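Local coordinates for protein Poly(A) RNA polymerase GLD2 (Rattus norvegicus, PDB 6LBK) that catalyses the addition of successive AMP units from ATP to the 3' ends of selected cytoplasmic mRNAs, probably with catalytic magnesium, and probably also adds a single nucleotide to specific microRNAs, at residues A105-G110 with I207-S212; D318-N323 with T337-H342. The protein carries 1 engineered substitution. One frame throughout, in Å; residues are numbered along the deposited sequence.

Interaction 1 (A105-G110 with I207-S212); sequences ARSSDG and IKKWAS
Lys209 reaches out of its helix to the turn carrying Ala105 and Ser107, and nearly all of the contact rests on the last two atoms of that lysine. The polar part is one approach: Lys209 NZ lies 2.9 Å from Ser107 OG. The serine hydroxyl stands between its backbone N and carbonyl carbon, chi1 63°, on the side turned to the helix. The nonpolar part is the methyl group of Ala105, whose CB lies 4.1 Å from Lys209 CE and 4.0 Å from Lys209 NZ. A bend at chi2 (-59°), followed by an extended end, carries the amine across a CA separation of 9.3 Å between Ala105 and Lys209. Backbone bonding shapes the receiving side: Ala105 to Ser108 form a type I turn, closed by Ser108 N donating to Ala105 O at 2.6 Å. With 96 Å² buried in all, the join is light. Asp109, a catalytic magnesium ligand by similarity, follows the turn, and Gly110 then enters the central palm sheet, pairing through its backbone with Glu173 and Ala175 of strand 172-178. A second link from the helix to the same loop is the hydrogen bond from Lys208 NZ to Phe103 O, while Ile207 packs helix 200-213 against helices 226-239 and 283-297.

Interaction 2 (D318-N323 with T337-H342); sequences DMEWRN and TARAVH
Glu320 and Arg339 meet across this surface contact as a salt bridge, and the closest approaches run through NH2 of Arg339. Followed outward, Glu320 begins at CB, which lies 3.9 Å from Arg339 NH2, at the edge of the guanidinium and in its plane. The same CB rests 4.2 Å above one face of the Trp321 ring, offset toward the rim, so the root of the acid bears on its own neighbour as well as on the arginine. Next comes CG, at the same range from NH2 as CB. The chain then bends at chi2 (-70°), and CD comes within 3.3 Å of Arg339 NH2. At the tip the carboxylate is unevenly placed: OE1 stands 3.1 Å from Arg339 NH2, whereas OE2 remains at 3.7 Å. Carboxylate and guanidinium planes are 31° apart, and OE1 lies well out of the guanidinium plane with no N-H aimed at it, evidence that attraction of charge rather than directed bonding joins the pair. Arg339 extends from its backbone before turning at chi3 (-85°); it also touches a neighbouring molecule in the crystal, and its pose may partly reflect that. Its backbone sits in a type I turn from Ala338 to Val341, in which Val341 N donates to Ala338 O at 2.8 Å. Beside this surface bridge, Trp321 is buried against Pro316, Cys327 and Asn336. The contact joins two loops around strand 328-329, away from the magnesium ligands; 318-323, in the PAP-associated region of this Cid1-type polymerase, follows strand 311-314 of the small three-stranded sheet, while Thr337 pairs with Val328 through the backbone and bonds Ser228 of helix 226-239, just ahead of helix 344-363.

Overall arrangement
From the N terminus, the chain first passes helices 51-63 and 67-85 and strand 91-96. Interaction 1 then closes a long loop of 96 intervening residues, holding the other four strands of the palm sheet, and brings the loop between strands 91-96 and 110-116 up to helix 200-213. Interaction 2 opens only after that loop is complete and spans 13 residues around the short strand 328-329. The two are therefore in series, neither nested nor crossed. Their centres lie 24 Å apart and their nearest atoms about 11 Å, without touching. Helix 226-239 is a common neighbour, packing against Ile207 and Lys208 in one and against Thr337 and Ala338 in the other.

Interaction 1 (A105-G110 with I207-S212)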
# COMPACT_ATOMS: atom_id res chain seq x y z
N ALA A 105 -1.57 5.72 7.78
CA ALA A 105 -1.03 6.55 8.84
C ALA A 105 -1.68 7.92 8.79
O ALA A 105 -2.21 8.34 7.76
CB ALA A 105 0.49 6.73 8.70
N ARG A 106 -1.63 8.63 9.93
CA ARG A 106 -2.16 9.99 10.00
C ARG A 106 -1.72 10.83 8.81
O ARG A 106 -2.44 11.74 8.39
CB ARG A 106 -1.76 10.66 11.33
CG ARG A 106 -2.72 10.31 12.46
CD ARG A 106 -2.96 11.39 13.52
NE ARG A 106 -1.87 11.66 14.46
CZ ARG A 106 -1.21 12.82 14.53
NH1 ARG A 106 -1.54 13.81 13.71
NH2 ARG A 106 -0.24 12.98 15.42
N SER A 107 -0.57 10.52 8.24
CA SER A 107 -0.01 11.24 7.11
C SER A 107 -0.36 10.62 5.77
O SER A 107 0.06 11.15 4.74
CB SER A 107 1.52 11.34 7.26
OG SER A 107 2.13 10.06 7.25
N SER A 108 -1.09 9.50 5.76
CA SER A 108 -1.48 8.87 4.50
C SER A 108 -2.32 9.85 3.68
O SER A 108 -3.32 10.39 4.16
CB SER A 108 -2.28 7.59 4.75
OG SER A 108 -1.57 6.68 5.59
N ASP A 109 -1.90 10.09 2.44
CA ASP A 109 -2.73 10.89 1.56
C ASP A 109 -3.94 10.07 1.14
O ASP A 109 -4.05 8.88 1.43
CB ASP A 109 -1.93 11.35 0.34
CG ASP A 109 -0.85 12.36 0.71
OD1 ASP A 109 -0.95 12.96 1.80
OD2 ASP A 109 0.11 12.55 -0.09
N GLY A 110 -4.86 10.72 0.44
CA GLY A 110 -6.08 10.07 0.00
C GLY A 110 -5.92 9.68 -1.45
O GLY A 110 -5.29 10.40 -2.22
N ILE A 207 7.43 -0.46 8.88
CA ILE A 207 8.20 -0.72 7.67
C ILE A 207 7.99 0.38 6.62
O ILE A 207 8.95 0.81 5.96
CB ILE A 207 7.83 -2.12 7.16
CG1 ILE A 207 8.47 -3.16 8.11
CG2 ILE A 207 8.25 -2.29 5.75
CD1 ILE A 207 8.16 -4.62 7.77
N LYS A 208 6.76 0.89 6.48
CA LYS A 208 6.52 2.05 5.61
C LYS A 208 7.31 3.26 6.09
O LYS A 208 7.98 3.93 5.30
CB LYS A 208 5.03 2.38 5.58
CG LYS A 208 4.20 1.72 4.50
CD LYS A 208 2.78 2.21 4.65
CE LYS A 208 1.87 1.70 3.56
NZ LYS A 208 0.75 2.65 3.33
N LYS A 209 7.24 3.57 7.39
CA LYS A 209 8.00 4.71 7.91
C LYS A 209 9.49 4.49 7.69
O LYS A 209 10.22 5.42 7.31
CB LYS A 209 7.71 4.95 9.40
CG LYS A 209 6.27 5.38 9.73
CD LYS A 209 5.91 6.69 9.01
CE LYS A 209 4.50 7.16 9.32
NZ LYS A 209 4.10 8.33 8.46
N TRP A 210 9.96 3.26 7.89
CA TRP A 210 11.36 2.94 7.70
C TRP A 210 11.79 3.20 6.26
O TRP A 210 12.77 3.93 6.01
CB TRP A 210 11.61 1.48 8.09
CG TRP A 210 12.91 1.04 7.68
CD1 TRP A 210 14.11 1.28 8.31
CD2 TRP A 210 13.22 0.29 6.51
NE1 TRP A 210 15.14 0.70 7.61
CE2 TRP A 210 14.62 0.09 6.50
CE3 TRP A 210 12.43 -0.25 5.48
CZ2 TRP A 210 15.25 -0.62 5.49
CZ3 TRP A 210 13.07 -0.96 4.47
CH2 TRP A 210 14.47 -1.14 4.49
N ALA A 211 11.08 2.61 5.30
CA ALA A 211 11.41 2.80 3.90
C ALA A 211 11.33 4.28 3.50
O ALA A 211 12.19 4.78 2.76
CB ALA A 211 10.50 1.97 3.01
N SER A 212 10.32 5.00 3.99
CA SER A 212 10.22 6.42 3.67
C SER A 212 11.37 7.20 4.27
O SER A 212 11.85 8.18 3.68
CB SER A 212 8.87 6.99 4.13
OG SER A 212 8.96 8.40 4.24

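Interaction 2 (D318-N323 with T337-H342)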
# COMPACT_ATOMS: atom_id res chain seq x y z
N ASP A 318 8.12 -14.03 -19.72
CA ASP A 318 7.31 -13.03 -20.46
C ASP A 318 8.12 -11.75 -20.65
O ASP A 318 9.06 -11.51 -19.90
CB ASP A 318 5.95 -12.81 -19.79
CG ASP A 318 4.86 -12.28 -20.70
OD1 ASP A 318 4.73 -12.79 -21.83
OD2 ASP A 318 4.14 -11.37 -20.28
N MET A 319 7.75 -10.89 -21.58
CA MET A 319 8.59 -9.68 -21.79
C MET A 319 8.45 -8.65 -20.65
O MET A 319 9.33 -7.81 -20.52
CB MET A 319 8.41 -9.06 -23.18
CG MET A 319 8.80 -10.04 -24.27
SD MET A 319 10.01 -11.29 -23.73
CE MET A 319 9.62 -12.61 -24.87
N GLU A 320 7.38 -8.71 -19.87
CA GLU A 320 7.26 -7.76 -18.76
C GLU A 320 8.41 -7.97 -17.77
O GLU A 320 8.98 -6.98 -17.34
CB GLU A 320 5.91 -7.97 -18.05
CG GLU A 320 4.70 -7.55 -18.88
CD GLU A 320 4.49 -6.07 -19.14
OE1 GLU A 320 3.39 -5.57 -18.85
OE2 GLU A 320 5.41 -5.42 -19.65
N TRP A 321 8.79 -9.20 -17.47
CA TRP A 321 9.83 -9.41 -16.43
C TRP A 321 11.23 -9.61 -17.00
O TRP A 321 12.12 -9.92 -16.21
CB TRP A 321 9.46 -10.62 -15.58
CG TRP A 321 7.99 -10.82 -15.39
CD1 TRP A 321 7.18 -11.61 -16.14
CD2 TRP A 321 7.16 -10.27 -14.35
NE1 TRP A 321 5.90 -11.57 -15.66
CE2 TRP A 321 5.86 -10.76 -14.56
CE3 TRP A 321 7.39 -9.41 -13.28
CZ2 TRP A 321 4.80 -10.41 -13.73
CZ3 TRP A 321 6.34 -9.07 -12.46
CH2 TRP A 321 5.06 -9.57 -12.69
N ARG A 322 11.45 -9.41 -18.28
CA ARG A 322 12.79 -9.76 -18.82
C ARG A 322 13.94 -8.98 -18.17
O ARG A 322 14.90 -9.63 -17.77
CB ARG A 322 12.81 -9.60 -20.34
CG ARG A 322 13.73 -10.59 -21.05
CD ARG A 322 13.23 -10.98 -22.43
NE ARG A 322 13.06 -9.81 -23.27
CZ ARG A 322 14.03 -9.22 -23.97
NH1 ARG A 322 15.25 -9.72 -23.96
NH2 ARG A 322 13.76 -8.15 -24.70
N ASN A 323 13.84 -7.67 -17.96
CA ASN A 323 15.08 -7.00 -17.50
C ASN A 323 14.91 -6.29 -16.17
O ASN A 323 15.82 -5.58 -15.76
CB ASN A 323 15.54 -5.99 -18.54
CG ASN A 323 15.69 -6.62 -19.89
OD1 ASN A 323 16.58 -7.45 -20.10
ND2 ASN A 323 14.83 -6.25 -20.82
N THR A 337 4.56 -4.54 -9.82
CA THR A 337 4.29 -3.34 -9.05
C THR A 337 5.55 -2.52 -8.80
O THR A 337 5.47 -1.29 -8.65
CB THR A 337 3.66 -3.70 -7.71
OG1 THR A 337 4.66 -4.36 -6.91
CG2 THR A 337 2.44 -4.58 -7.90
N ALA A 338 6.71 -3.17 -8.73
CA ALA A 338 7.98 -2.48 -8.52
C ALA A 338 8.64 -2.10 -9.84
O ALA A 338 9.85 -1.83 -9.87
CB ALA A 338 8.93 -3.35 -7.69
N ARG A 339 7.85 -2.08 -10.91
CA ARG A 339 8.33 -1.70 -12.23
C ARG A 339 9.06 -0.37 -12.22
O ARG A 339 9.87 -0.11 -13.11
CB ARG A 339 7.13 -1.65 -13.17
CG ARG A 339 7.42 -1.36 -14.63
CD ARG A 339 6.14 -1.52 -15.49
NE ARG A 339 5.89 -2.90 -15.91
CZ ARG A 339 4.76 -3.58 -15.69
NH1 ARG A 339 3.75 -3.00 -15.06
NH2 ARG A 339 4.65 -4.83 -16.11
N ALA A 340 8.79 0.49 -11.22
CA ALA A 340 9.44 1.79 -11.12
C ALA A 340 10.92 1.68 -10.77
O ALA A 340 11.65 2.66 -10.93
CB ALA A 340 8.74 2.64 -10.06
N VAL A 341 11.38 0.54 -10.26
CA VAL A 341 12.79 0.37 -9.91
C VAL A 341 13.50 -0.12 -11.17
O VAL A 341 13.56 -1.32 -11.45
CB VAL A 341 12.98 -0.58 -8.74
CG1 VAL A 341 14.46 -0.68 -8.41
CG2 VAL A 341 12.16 -0.13 -7.55
N HIS A 342 14.07 0.82 -11.93
CA HIS A 342 14.72 0.47 -13.19
C HIS A 342 16.16 0.96 -13.33
O HIS A 342 16.81 0.65 -14.34
CB HIS A 342 13.88 0.95 -14.38
CG HIS A 342 13.74 2.44 -14.49
ND1 HIS A 342 14.82 3.30 -14.53
CD2 HIS A 342 12.64 3.22 -14.61
CE1 HIS A 342 14.38 4.54 -14.65
NE2 HIS A 342 13.06 4.52 -14.71